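Local coordinates for protein bacteriocin (Pseudomonas syringae pv. tomato, PDB 4FZL) that probably kills related bacteria by binding and degrading lipid II, the peptidoglycan precursor, and carries a bound calcium ion, at residues 168-173 / 190-195; 1-6 / 72-77; 25-30 / 210-215; 88-93 / 110-115. One frame throughout, in Å; residues are numbered along the deposited sequence. Where two conformers were deposited one is given.

Contact 1. Residues 168-173 / 190-195; sequences ITLRLV and IRAFND. With CA (calcium ion), chain C; EDO (1,2-ethanediol), chain E; EDO (1,2-ethanediol), chain F.
The Phe193 ring meets the 168-173 strand with its edge: Thr169 O and Leu170 O lie near its plane, and Thr169 CG2 approaches Phe193 CD1 at 3.6 Å. One ring face is covered by C2 of a 1,2-ethanediol, probably a crystallisation additive. Arg171 and Arg191 run side by side, their guanidinium planes 83° apart, and Val173 CG1 lies above the rim of one face of each. The Arg191 end is one of two conformers, so its close approaches are doubtful, among them the 3.3 Å between Arg171 NH1 and Arg191 NH1, two donors and no hydrogen bond. Salt bridges from Arg171 to Asp147 and Arg191 to Glu189 probably offset the like charges. With CG anti to the backbone N (chi1 176°) and the chain extended, Arg171 carries NH1 and NH2 out to two ethanediol hydroxyls at its edge.

Backbone bonds fix the register: Arg171 N to Arg191 O at 2.8 Å, Arg191 N to Arg171 O at 2.9 Å, and Phe193 N to Thr169 O at 3.0 Å. On the other sheet face, Leu170 CD2 rests 3.9 Å from Ala192 CB. Beyond Phe193, both Asp195 carboxylate oxygens grip calcium, OD1 at 2.4 Å and OD2 at 2.5 Å, with waters and the carbonyls of Leu165 and Asn167. The hairpin of antiparallel strands 167-178 and 184-197 carries this calcium site at its open end, away from the turn.

Contact 2. Residues 1-6 / 72-77; sequences GMQNPV and RSQQIN
Asn4 works in two directions at once: it occupies the N-cap position of helix 5-12, and its side chain also reaches across to the 72-77 loop that follows helix 59-70, fastening the N-terminal end of the chain there. The cap is made by OD1, which accepts from the backbone N of Ala7, while ND2 donates to Ser73 O over 2.8 Å with an N-H...O angle of 173°. That oxygen lies almost in the Asn4 amide plane, although ND2 stands 40° out of the Ser73 carbonyl plane. CG sits between the backbone N and the carbonyl carbon (chi1 78°), a rotation that turns one end of the amide to the helix and the other to the loop. Ile70 O takes a further, weak bond from ND2. The buried amide thus has partners at both ends, which should fix its rotation.

Around this polar centre the packing is modest. Ile76 CG2 lies 3.6 Å from Pro5 CD, crossing the ring side chain at about a right angle, and Ile76 CB is 4.0 Å from Val6 CG2. Val6 continues inward onto Val41 of helix 37-54. Gln3 adds its CB against Ser73 O at 3.4 Å. The loop is shaped locally by an ST turn, in which Ser73 OG accepts from Gln75 N at 2.9 Å. One water donates to both backbones, lying 2.6 Å from Gln3 O and 2.9 Å from Gln74 O.

Contact 3. Residues 25-30 / 210-215; sequences TFQDQA and ENLTSL
Helix-to-helix packing, apolar and largely buried, joins Ala30 and Phe26 of helix 22-33 to Leu212 and Leu215 of helix 210-216, elements far apart in sequence. The axes of the two short segments approach to 9.5 Å at an angle of 53°, and no direct hydrogen bond spans the gap. Leu212 is the chief intruding side chain, its two methyls parting to separate neighbours. Its CD1 presses on Ala30 CB at 3.5 Å, while CD2 comes to the edge of the Phe26 ring, 4.0 Å from Phe26 CD2, the side chains crossing at about a right angle. CG of Leu212 is anti to its backbone N (chi1 -178°), which extends the branch across to the other helix. Ala30, with only CB to offer, probably leaves room for the leucine methyl and also receives a second leucine: Leu215 CD1 lies 3.4 Å from Ala30 O and 4.2 Å from Ala30 CB.

At one border the chemistry turns polar. A single water donates to Gln27 O at 2.8 Å and accepts from Asn211 ND2 at 2.7 Å, linking the helices through a backbone carbonyl and a side-chain amide. Behind the apolar patch, Phe26 continues onto Leu43 of helix 37-54 and Tyr17 of helix 14-17. Ala30 touches Ser39, also on helix 37-54, and Phe35 meets both Phe26 and Leu215, so the contact ties helix 210-216 to the N-terminal helices 14-17, 22-33 and 37-54.

Contact 4. Residues 88-93 / 110-115; sequences HVLSGG and APLTFP
Leu90 packs its CB over one face of the Phe114 ring in a CH-pi contact, 4.1 Å from the ring centroid and 22° off the ring normal. The backbones carrying these residues form a single beta bridge, Val89 with Thr113, through which the 88-93 loop borders the short strand 112-113 of the mixed sheet. Two bonds define it: Thr113 N to His88 O at 3.0 Å and Leu90 N to Thr113 O at 2.9 Å, the second with an N-H...O angle of 169°. On the same side as the ring, Leu90 CD1 also touches Leu112 CD2 at 3.7 Å, wedged between leucine and phenylalanine. A first torsion of -160° swings the Phe114 ring away from its own N and against the loop. On the other side of the bridge Val89 CG1 meets Pro115 CD at 3.7 Å.

Farther out, Gln51 OE1 bonds Val89 N and Asn118 ND2 bonds Leu90 O, holding the loop backbone in place. Strand 224-227 pairs with the 112-113 strand, and Phe114 reaches Leu165, whose carbonyl binds calcium. One water joins His88 O to Thr113 OG1, 2.8 Å from each. Where the loop turns away, Ser91 OG, also hydrogen-bonded to Asp50 and Glu53, closes an ST turn by accepting from Gly93 N at 2.9 Å.

Overall arrangement
Contact 4 lies nearest the middle of the chain, its centre about 6 Å from the chain's centre, whereas contact 2 is peripheral at about 30 Å and made mostly of exposed residues. Contacts 1 and 4 reach the same mixed sheet, with centres about 16 Å apart, and both rely on backbone hydrogen bonds; contact 1 adds charged groups and calcium, contact 4 aliphatic-aromatic packing. Contacts 2 and 3 belong to the helical part, on the opposite side of the chain's centre from contact 1. Contact 3 is buried and apolar, while contact 2 combines one capping amide with modest apolar packing. Helix 37-54 touches residues of contacts 2, 3 and 4.

Contact 1. Residues 168-173 / 190-195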
loop_
_atom_site.group_PDB
_atom_site.type_symbol
_atom_site.label_atom_id
_atom_site.label_comp_id
_atom_site.label_asym_id
_atom_site.label_seq_id
_atom_site.Cartn_x
_atom_site.Cartn_y
_atom_site.Cartn_z
ATOM N N ILE A 168 3.841 6.039 9.675
ATOM C CA ILE A 168 5.155 6.006 9.092
ATOM C C ILE A 168 5.909 7.206 9.630
ATOM O O ILE A 168 5.364 8.037 10.338
ATOM C CB ILE A 168 5.047 6.046 7.559
ATOM C CG1 ILE A 168 4.389 7.291 6.985
ATOM C CG2 ILE A 168 4.390 4.804 6.988
ATOM C CD1 ILE A 168 4.388 7.407 5.484
ATOM N N THR A 169 7.151 7.304 9.259
ATOM C CA THR A 169 7.969 8.476 9.625
ATOM C C THR A 169 8.321 9.141 8.299
ATOM O O THR A 169 8.801 8.515 7.356
ATOM C CB THR A 169 9.163 8.068 10.425
ATOM O OG1 THR A 169 8.827 7.260 11.592
ATOM C CG2 THR A 169 10.051 9.297 10.848
ATOM N N LEU A 170 8.098 10.434 8.306
ATOM C CA LEU A 170 8.438 11.305 7.203
ATOM C C LEU A 170 9.601 12.202 7.547
ATOM O O LEU A 170 9.917 12.453 8.747
ATOM C CB LEU A 170 7.250 12.161 6.805
ATOM C CG LEU A 170 6.034 11.368 6.313
ATOM C CD1 LEU A 170 4.863 12.284 5.931
ATOM C CD2 LEU A 170 6.392 10.541 5.098
ATOM N N ARG A 171 10.294 12.622 6.485
ATOM C CA ARG A 171 11.362 13.591 6.599
ATOM C C ARG A 171 11.058 14.822 5.772
ATOM O O ARG A 171 10.684 14.691 4.623
ATOM C CB ARG A 171 12.669 12.989 6.086
ATOM C CG ARG A 171 13.865 13.916 6.047
ATOM C CD ARG A 171 15.030 13.134 5.534
ATOM N NE ARG A 171 16.229 13.928 5.425
ATOM C CZ ARG A 171 17.284 13.566 4.697
ATOM N NH1 ARG A 171 17.207 12.500 3.892
ATOM N NH2 ARG A 171 18.366 14.350 4.662
ATOM N N LEU A 172 11.171 16.010 6.367
ATOM C CA LEU A 172 10.997 17.281 5.687
ATOM C C LEU A 172 12.362 17.913 5.602
ATOM O O LEU A 172 12.991 18.198 6.649
ATOM C CB LEU A 172 10.038 18.204 6.461
ATOM C CG LEU A 172 9.687 19.528 5.770
ATOM C CD1 LEU A 172 8.946 19.406 4.421
ATOM C CD2 LEU A 172 8.906 20.396 6.794
ATOM N N VAL A 173 12.828 18.167 4.375
ATOM C CA VAL A 173 14.189 18.631 4.194
ATOM C C VAL A 173 14.177 19.732 3.115
ATOM O O VAL A 173 13.577 19.577 2.027
ATOM C CB VAL A 173 15.157 17.455 3.832
ATOM C CG1 VAL A 173 14.630 16.605 2.671
ATOM C CG2 VAL A 173 16.525 18.005 3.504
ATOM N N ILE A 190 9.440 16.254 0.980
ATOM C CA ILE A 190 9.075 15.214 1.916
ATOM C C ILE A 190 9.652 13.895 1.370
ATOM O O ILE A 190 9.434 13.579 0.181
ATOM C CB ILE A 190 7.538 15.090 2.139
ATOM C CG1 ILE A 190 6.997 16.269 2.919
ATOM C CG2 ILE A 190 7.125 13.771 2.858
ATOM C CD1 ILE A 190 5.522 16.475 2.788
ATOM N N ARG A 191 10.329 13.141 2.240
ATOM C CA ARG A 191 10.739 11.764 1.972
ATOM C C ARG A 191 10.200 10.881 3.085
ATOM O O ARG A 191 9.646 11.387 4.068
ATOM C CB ARG A 191 12.249 11.639 1.946
ATOM C CG ARG A 191 12.866 12.484 0.844
ATOM C CD ARG A 191 14.367 12.540 0.931
ATOM N NE ARG A 191 14.849 13.601 0.076
ATOM C CZ ARG A 191 16.115 13.959 -0.028
ATOM N NH1 ARG A 191 17.042 13.372 0.718
ATOM N NH2 ARG A 191 16.434 14.937 -0.856
ATOM N N ALA A 192 10.381 9.566 2.920
ATOM C CA ALA A 192 9.771 8.595 3.872
ATOM C C ALA A 192 10.783 7.553 4.221
ATOM O O ALA A 192 11.532 7.127 3.363
ATOM C CB ALA A 192 8.551 7.957 3.227
ATOM N N PHE A 193 10.790 7.175 5.504
ATOM C CA PHE A 193 11.594 6.087 5.971
ATOM C C PHE A 193 10.942 4.731 5.678
ATOM O O PHE A 193 9.704 4.604 5.652
ATOM C CB PHE A 193 11.814 6.265 7.464
ATOM C CG PHE A 193 12.650 7.454 7.800
ATOM C CD1 PHE A 193 12.087 8.694 8.002
ATOM C CD2 PHE A 193 13.997 7.300 8.016
ATOM C CE1 PHE A 193 12.837 9.796 8.322
ATOM C CE2 PHE A 193 14.772 8.411 8.306
ATOM C CZ PHE A 193 14.194 9.654 8.456
ATOM N N ASN A 194 11.782 3.697 5.550
ATOM C CA ASN A 194 11.242 2.343 5.332
ATOM C C ASN A 194 10.303 1.979 6.513
ATOM O O ASN A 194 10.528 2.403 7.669
ATOM C CB ASN A 194 12.377 1.333 5.298
ATOM C CG ASN A 194 13.290 1.512 4.107
ATOM O OD1 ASN A 194 13.016 2.204 3.148
ATOM N ND2 ASN A 194 14.428 0.839 4.179
ATOM N N ASP A 195 9.310 1.144 6.229
ATOM C CA ASP A 195 8.276 0.735 7.215
ATOM C C ASP A 195 8.253 -0.791 7.323
ATOM O O ASP A 195 8.235 -1.495 6.317
ATOM C CB ASP A 195 6.956 1.281 6.801
ATOM C CG ASP A 195 5.927 1.359 7.962
ATOM O OD1 ASP A 195 6.092 2.116 8.974
ATOM O OD2 ASP A 195 4.863 0.724 7.803
HETATM CA CA CA C . 4.016 1.503 9.986
HETATM C C1 EDO E . 14.258 9.578 4.214
HETATM O O1 EDO E . 15.305 10.262 3.508
HETATM C C2 EDO E . 14.652 8.198 4.571
HETATM O O2 EDO E . 14.919 7.398 3.436
HETATM C C1 EDO F . 20.013 11.387 2.366
HETATM O O1 EDO F . 20.861 10.231 1.970
HETATM C C2 EDO F . 20.901 12.263 3.211
HETATM O O2 EDO F . 20.836 13.689 3.080
HETATM O O HOH W 1 8.240 4.919 8.063
HETATM O O HOH W 2 2.352 1.400 11.825
HETATM O O HOH W 3 3.303 -0.364 9.743
#

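Contact 2. Residues 1-6 / 72-77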
loop_
_atom_site.group_PDB
_atom_site.type_symbol
_atom_site.label_atom_id
_atom_site.label_comp_id
_atom_site.label_asym_id
_atom_site.label_seq_id
_atom_site.Cartn_x
_atom_site.Cartn_y
_atom_site.Cartn_z
ATOM N N GLY A 1 -15.726 -20.751 -23.051
ATOM C CA GLY A 1 -15.216 -19.769 -22.049
ATOM C C GLY A 1 -13.821 -20.147 -21.597
ATOM O O GLY A 1 -12.910 -20.296 -22.404
ATOM N N MET A 2 -13.635 -20.303 -20.299
ATOM C CA MET A 2 -12.302 -20.648 -19.730
ATOM C C MET A 2 -12.043 -22.175 -19.683
ATOM O O MET A 2 -13.048 -22.976 -19.803
ATOM C CB MET A 2 -12.160 -20.115 -18.321
ATOM C CG MET A 2 -12.380 -18.628 -18.184
ATOM S SD MET A 2 -11.038 -17.712 -18.942
ATOM C CE MET A 2 -11.800 -17.084 -20.399
ATOM N N GLN A 3 -10.762 -22.556 -19.581
ATOM C CA GLN A 3 -10.369 -23.970 -19.613
ATOM C C GLN A 3 -10.477 -24.582 -18.251
ATOM O O GLN A 3 -10.250 -25.808 -18.094
ATOM C CB GLN A 3 -8.967 -24.161 -20.281
ATOM C CG GLN A 3 -9.014 -23.773 -21.771
ATOM C CD GLN A 3 -9.702 -24.815 -22.628
ATOM O OE1 GLN A 3 -10.736 -24.557 -23.237
ATOM N NE2 GLN A 3 -9.132 -26.030 -22.640
ATOM N N ASN A 4 -10.853 -23.722 -17.277
ATOM C CA ASN A 4 -11.092 -24.205 -15.963
ATOM C C ASN A 4 -12.057 -23.301 -15.144
ATOM O O ASN A 4 -12.303 -22.114 -15.460
ATOM C CB ASN A 4 -9.738 -24.441 -15.241
ATOM C CG ASN A 4 -9.141 -23.198 -14.766
ATOM O OD1 ASN A 4 -9.674 -22.605 -13.856
ATOM N ND2 ASN A 4 -7.990 -22.850 -15.281
ATOM N N PRO A 5 -12.602 -23.893 -14.077
ATOM C CA PRO A 5 -13.652 -23.295 -13.289
ATOM C C PRO A 5 -13.142 -22.267 -12.338
ATOM O O PRO A 5 -13.992 -21.448 -11.961
ATOM C CB PRO A 5 -14.269 -24.493 -12.530
ATOM C CG PRO A 5 -13.175 -25.508 -12.521
ATOM C CD PRO A 5 -12.519 -25.335 -13.847
ATOM N N VAL A 6 -11.857 -22.298 -11.961
ATOM C CA VAL A 6 -11.287 -21.251 -11.129
ATOM C C VAL A 6 -11.265 -19.948 -11.884
ATOM O O VAL A 6 -11.736 -18.896 -11.330
ATOM C CB VAL A 6 -9.882 -21.607 -10.584
ATOM C CG1 VAL A 6 -9.216 -20.486 -9.743
ATOM C CG2 VAL A 6 -9.932 -22.927 -9.763
ATOM N N ARG A 72 -6.359 -20.253 -19.396
ATOM C CA ARG A 72 -5.750 -21.042 -20.495
ATOM C C ARG A 72 -5.268 -22.449 -20.031
ATOM O O ARG A 72 -4.955 -23.308 -20.849
ATOM C CB ARG A 72 -4.579 -20.232 -21.167
ATOM C CG ARG A 72 -5.103 -18.944 -21.865
ATOM C CD ARG A 72 -4.147 -18.050 -22.621
ATOM N NE ARG A 72 -4.924 -16.998 -23.357
ATOM C CZ ARG A 72 -5.001 -15.692 -23.031
ATOM N NH1 ARG A 72 -4.315 -15.211 -21.990
ATOM N NH2 ARG A 72 -5.772 -14.844 -23.731
ATOM N N SER A 73 -5.168 -22.645 -18.722
ATOM C CA SER A 73 -4.749 -23.908 -18.133
ATOM C C SER A 73 -5.963 -24.775 -17.874
ATOM O O SER A 73 -7.036 -24.238 -17.543
ATOM C CB SER A 73 -4.094 -23.632 -16.790
ATOM O OG SER A 73 -3.760 -24.858 -16.167
ATOM N N GLN A 74 -5.813 -26.090 -17.996
ATOM C CA GLN A 74 -6.882 -26.990 -17.556
ATOM C C GLN A 74 -6.750 -27.349 -16.082
ATOM O O GLN A 74 -7.701 -27.980 -15.533
ATOM C CB GLN A 74 -6.914 -28.270 -18.378
ATOM C CG GLN A 74 -7.424 -28.037 -19.789
ATOM C CD GLN A 74 -8.553 -28.981 -20.234
ATOM O OE1 GLN A 74 -8.592 -29.360 -21.403
ATOM N NE2 GLN A 74 -9.480 -29.347 -19.315
ATOM N N GLN A 75 -5.649 -26.970 -15.440
ATOM C CA GLN A 75 -5.492 -27.291 -14.036
ATOM C C GLN A 75 -6.294 -26.314 -13.131
ATOM O O GLN A 75 -6.689 -25.223 -13.569
ATOM C CB GLN A 75 -4.042 -27.201 -13.679
ATOM C CG GLN A 75 -3.116 -28.382 -14.257
ATOM C CD GLN A 75 -1.770 -28.513 -13.701
ATOM O OE1 GLN A 75 -1.165 -27.527 -13.458
ATOM N NE2 GLN A 75 -1.415 -29.701 -13.222
ATOM N N ILE A 76 -6.545 -26.770 -11.900
ATOM C CA ILE A 76 -7.328 -26.039 -10.930
ATOM C C ILE A 76 -6.664 -25.901 -9.553
ATOM O O ILE A 76 -7.265 -25.459 -8.618
ATOM C CB ILE A 76 -8.761 -26.589 -10.761
ATOM C CG1 ILE A 76 -8.715 -28.064 -10.293
ATOM C CG2 ILE A 76 -9.611 -26.435 -12.064
ATOM C CD1 ILE A 76 -10.072 -28.633 -9.851
ATOM N N ASN A 77 -5.385 -26.212 -9.502
ATOM C CA ASN A 77 -4.691 -26.139 -8.220
ATOM C C ASN A 77 -4.244 -24.733 -7.855
ATOM O O ASN A 77 -4.284 -23.820 -8.667
ATOM C CB ASN A 77 -3.462 -27.074 -8.165
ATOM C CG ASN A 77 -2.407 -26.664 -9.184
ATOM O OD1 ASN A 77 -1.634 -25.743 -8.962
ATOM N ND2 ASN A 77 -2.344 -27.398 -10.307
HETATM O O HOH W 4 -10.474 -27.568 -16.189
#

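Contact 3. Residues 25-30 / 210-215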
loop_
_atom_site.group_PDB
_atom_site.type_symbol
_atom_site.label_atom_id
_atom_site.label_comp_id
_atom_site.label_asym_id
_atom_site.label_seq_id
_atom_site.Cartn_x
_atom_site.Cartn_y
_atom_site.Cartn_z
ATOM N N THR A 25 -16.613 -9.314 -0.376
ATOM C CA THR A 25 -16.704 -10.438 -1.339
ATOM C C THR A 25 -15.577 -11.448 -1.075
ATOM O O THR A 25 -15.815 -12.689 -1.100
ATOM C CB THR A 25 -16.641 -9.929 -2.820
ATOM O OG1 THR A 25 -17.651 -8.955 -3.021
ATOM C CG2 THR A 25 -16.826 -11.057 -3.831
ATOM N N PHE A 26 -14.357 -10.954 -0.764
ATOM C CA PHE A 26 -13.291 -11.832 -0.464
ATOM C C PHE A 26 -13.467 -12.550 0.892
ATOM O O PHE A 26 -13.184 -13.768 1.021
ATOM C CB PHE A 26 -11.986 -11.077 -0.503
ATOM C CG PHE A 26 -10.828 -11.977 -0.272
ATOM C CD1 PHE A 26 -10.467 -12.840 -1.309
ATOM C CD2 PHE A 26 -10.086 -11.983 0.906
ATOM C CE1 PHE A 26 -9.362 -13.649 -1.116
ATOM C CE2 PHE A 26 -9.029 -12.816 1.071
ATOM C CZ PHE A 26 -8.657 -13.651 0.073
ATOM N N GLN A 27 -13.997 -11.833 1.894
ATOM C CA GLN A 27 -14.313 -12.455 3.142
ATOM C C GLN A 27 -15.314 -13.602 2.932
ATOM O O GLN A 27 -15.238 -14.625 3.512
ATOM C CB GLN A 27 -14.932 -11.415 4.112
ATOM C CG GLN A 27 -13.923 -10.435 4.646
ATOM C CD GLN A 27 -14.511 -9.268 5.421
ATOM O OE1 GLN A 27 -13.834 -8.676 6.347
ATOM N NE2 GLN A 27 -15.618 -8.861 5.033
ATOM N N ASP A 28 -16.306 -13.393 2.098
ATOM C CA ASP A 28 -17.326 -14.427 1.876
ATOM C C ASP A 28 -16.671 -15.645 1.160
ATOM O O ASP A 28 -16.977 -16.768 1.467
ATOM C CB ASP A 28 -18.461 -13.911 1.002
ATOM C CG ASP A 28 -19.427 -12.937 1.716
ATOM O OD1 ASP A 28 -19.464 -12.850 2.948
ATOM O OD2 ASP A 28 -20.229 -12.268 1.025
ATOM N N GLN A 29 -15.773 -15.383 0.193
ATOM C CA GLN A 29 -15.150 -16.443 -0.527
ATOM C C GLN A 29 -14.285 -17.250 0.461
ATOM O O GLN A 29 -14.248 -18.464 0.435
ATOM C CB GLN A 29 -14.315 -15.908 -1.707
ATOM C CG GLN A 29 -13.361 -16.937 -2.284
ATOM C CD GLN A 29 -14.171 -17.955 -3.054
ATOM O OE1 GLN A 29 -14.622 -17.669 -4.173
ATOM N NE2 GLN A 29 -14.319 -19.167 -2.487
ATOM N N ALA A 30 -13.517 -16.553 1.275
ATOM C CA ALA A 30 -12.617 -17.224 2.204
ATOM C C ALA A 30 -13.414 -18.102 3.168
ATOM O O ALA A 30 -13.023 -19.210 3.474
ATOM C CB ALA A 30 -11.694 -16.238 2.947
ATOM N N GLU A 210 -13.180 -11.299 11.863
ATOM C CA GLU A 210 -12.955 -12.439 12.745
ATOM C C GLU A 210 -12.642 -13.745 12.041
ATOM O O GLU A 210 -11.649 -14.415 12.301
ATOM C CB GLU A 210 -14.161 -12.613 13.714
ATOM C CG GLU A 210 -14.120 -13.859 14.561
ATOM C CD GLU A 210 -14.676 -15.099 13.843
ATOM O OE1 GLU A 210 -15.699 -14.990 13.090
ATOM O OE2 GLU A 210 -14.107 -16.201 14.056
ATOM N N ASN A 211 -13.427 -14.006 11.025
ATOM C CA ASN A 211 -13.318 -15.299 10.343
ATOM C C ASN A 211 -12.073 -15.432 9.510
ATOM O O ASN A 211 -11.302 -16.411 9.628
ATOM C CB ASN A 211 -14.554 -15.538 9.505
ATOM C CG ASN A 211 -14.531 -16.878 8.780
ATOM O OD1 ASN A 211 -14.713 -17.926 9.407
ATOM N ND2 ASN A 211 -14.303 -16.845 7.465
ATOM N N LEU A 212 -11.799 -14.389 8.740
ATOM C CA LEU A 212 -10.618 -14.431 7.907
ATOM C C LEU A 212 -9.352 -14.430 8.745
ATOM O O LEU A 212 -8.400 -15.167 8.442
ATOM C CB LEU A 212 -10.717 -13.345 6.826
ATOM C CG LEU A 212 -9.588 -13.253 5.796
ATOM C CD1 LEU A 212 -9.362 -14.582 5.035
ATOM C CD2 LEU A 212 -9.919 -12.031 4.892
ATOM N N THR A 213 -9.351 -13.642 9.814
ATOM C CA THR A 213 -8.148 -13.620 10.688
ATOM C C THR A 213 -7.935 -15.028 11.246
ATOM O O THR A 213 -6.802 -15.564 11.246
ATOM C CB THR A 213 -8.280 -12.604 11.809
ATOM O OG1 THR A 213 -8.564 -11.320 11.230
ATOM C CG2 THR A 213 -7.040 -12.660 12.788
ATOM N N SER A 214 -9.018 -15.666 11.649
ATOM C CA SER A 214 -8.912 -17.020 12.161
ATOM C C SER A 214 -8.292 -18.017 11.120
ATOM O O SER A 214 -7.433 -18.852 11.412
ATOM C CB SER A 214 -10.279 -17.534 12.644
ATOM O OG SER A 214 -10.166 -18.887 13.058
ATOM N N LEU A 215 -8.791 -17.915 9.910
ATOM C CA LEU A 215 -8.360 -18.795 8.796
ATOM C C LEU A 215 -6.877 -18.564 8.459
ATOM O O LEU A 215 -6.114 -19.468 8.182
ATOM C CB LEU A 215 -9.218 -18.528 7.555
ATOM C CG LEU A 215 -10.665 -19.068 7.594
ATOM C CD1 LEU A 215 -11.442 -18.563 6.402
ATOM C CD2 LEU A 215 -10.620 -20.639 7.747
HETATM O O HOH W 5 -14.096 -14.501 6.109
#

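Contact 4. Residues 88-93 / 110-115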
loop_
_atom_site.group_PDB
_atom_site.type_symbol
_atom_site.label_atom_id
_atom_site.label_comp_id
_atom_site.label_asym_id
_atom_site.label_seq_id
_atom_site.Cartn_x
_atom_site.Cartn_y
_atom_site.Cartn_z
ATOM N N HIS A 88 8.490 -6.511 -6.307
ATOM C CA HIS A 88 7.080 -6.139 -6.142
ATOM C C HIS A 88 6.944 -4.686 -5.845
ATOM O O HIS A 88 7.711 -4.116 -5.076
ATOM C CB HIS A 88 6.422 -6.943 -5.003
ATOM C CG HIS A 88 6.048 -8.327 -5.425
ATOM N ND1 HIS A 88 4.792 -8.665 -5.830
ATOM C CD2 HIS A 88 6.840 -9.473 -5.554
ATOM C CE1 HIS A 88 4.783 -9.961 -6.186
ATOM N NE2 HIS A 88 6.045 -10.450 -6.058
ATOM N N VAL A 89 5.904 -4.100 -6.384
ATOM C CA VAL A 89 5.628 -2.703 -6.268
ATOM C C VAL A 89 4.134 -2.572 -5.987
ATOM O O VAL A 89 3.283 -3.059 -6.735
ATOM C CB VAL A 89 5.952 -1.945 -7.578
ATOM C CG1 VAL A 89 5.677 -0.440 -7.391
ATOM C CG2 VAL A 89 7.430 -2.189 -7.981
ATOM N N LEU A 90 3.829 -1.765 -5.006
ATOM C CA LEU A 90 2.480 -1.397 -4.627
ATOM C C LEU A 90 1.975 -0.147 -5.393
ATOM O O LEU A 90 2.600 0.872 -5.461
ATOM C CB LEU A 90 2.334 -1.128 -3.147
ATOM C CG LEU A 90 2.735 -2.257 -2.184
ATOM C CD1 LEU A 90 2.789 -1.949 -0.669
ATOM C CD2 LEU A 90 1.837 -3.476 -2.426
ATOM N N SER A 91 0.807 -0.285 -5.985
ATOM C CA SER A 91 0.282 0.784 -6.717
ATOM C C SER A 91 -0.361 1.965 -5.999
ATOM O O SER A 91 -0.508 3.036 -6.606
ATOM C CB SER A 91 -0.747 0.190 -7.697
ATOM O OG SER A 91 -2.055 0.077 -7.161
ATOM N N GLY A 92 -0.824 1.727 -4.783
ATOM C CA GLY A 92 -1.648 2.679 -4.087
ATOM C C GLY A 92 -3.125 2.626 -4.433
ATOM O O GLY A 92 -3.937 3.412 -3.906
ATOM N N GLY A 93 -3.489 1.671 -5.277
ATOM C CA GLY A 93 -4.836 1.482 -5.660
ATOM C C GLY A 93 -5.660 0.553 -4.757
ATOM O O GLY A 93 -5.216 0.144 -3.720
ATOM N N ALA A 110 10.906 -10.951 1.257
ATOM C CA ALA A 110 11.589 -10.003 0.347
ATOM C C ALA A 110 11.084 -8.596 0.609
ATOM O O ALA A 110 9.904 -8.417 0.896
ATOM C CB ALA A 110 11.331 -10.369 -1.123
ATOM N N PRO A 111 11.951 -7.576 0.531
ATOM C CA PRO A 111 11.386 -6.216 0.585
ATOM C C PRO A 111 10.399 -5.926 -0.557
ATOM O O PRO A 111 10.517 -6.541 -1.629
ATOM C CB PRO A 111 12.612 -5.311 0.421
ATOM C CG PRO A 111 13.809 -6.177 0.570
ATOM C CD PRO A 111 13.392 -7.582 0.284
ATOM N N LEU A 112 9.447 -4.976 -0.377
ATOM C CA LEU A 112 8.421 -4.582 -1.359
ATOM C C LEU A 112 8.662 -3.054 -1.463
ATOM O O LEU A 112 9.148 -2.390 -0.500
ATOM C CB LEU A 112 7.002 -4.960 -0.720
ATOM C CG LEU A 112 5.624 -4.567 -1.070
ATOM C CD1 LEU A 112 5.363 -5.120 -2.440
ATOM C CD2 LEU A 112 4.566 -5.191 -0.191
ATOM N N THR A 113 8.327 -2.479 -2.608
ATOM C CA THR A 113 8.419 -1.035 -2.844
ATOM C C THR A 113 7.073 -0.403 -2.891
ATOM O O THR A 113 6.190 -0.939 -3.556
ATOM C CB THR A 113 9.213 -0.738 -4.110
ATOM O OG1 THR A 113 10.511 -1.325 -3.965
ATOM C CG2 THR A 113 9.286 0.760 -4.385
ATOM N N PHE A 114 6.882 0.703 -2.175
ATOM C CA PHE A 114 5.678 1.495 -2.183
ATOM C C PHE A 114 6.100 2.911 -2.566
ATOM O O PHE A 114 6.457 3.675 -1.731
ATOM C CB PHE A 114 4.957 1.504 -0.831
ATOM C CG PHE A 114 3.493 1.899 -0.887
ATOM C CD1 PHE A 114 2.894 2.485 -1.966
ATOM C CD2 PHE A 114 2.702 1.710 0.197
ATOM C CE1 PHE A 114 1.567 2.804 -1.979
ATOM C CE2 PHE A 114 1.384 2.086 0.232
ATOM C CZ PHE A 114 0.813 2.645 -0.880
ATOM N N PRO A 115 6.175 3.201 -3.870
ATOM C CA PRO A 115 6.696 4.533 -4.265
ATOM C C PRO A 115 5.980 5.671 -3.514
ATOM O O PRO A 115 4.735 5.642 -3.408
ATOM C CB PRO A 115 6.453 4.579 -5.772
ATOM C CG PRO A 115 6.478 3.091 -6.142
ATOM C CD PRO A 115 5.797 2.372 -5.031
HETATM O O HOH W 6 9.390 -7.651 -3.885
HETATM O O HOH W 7 10.493 -3.797 -5.280
#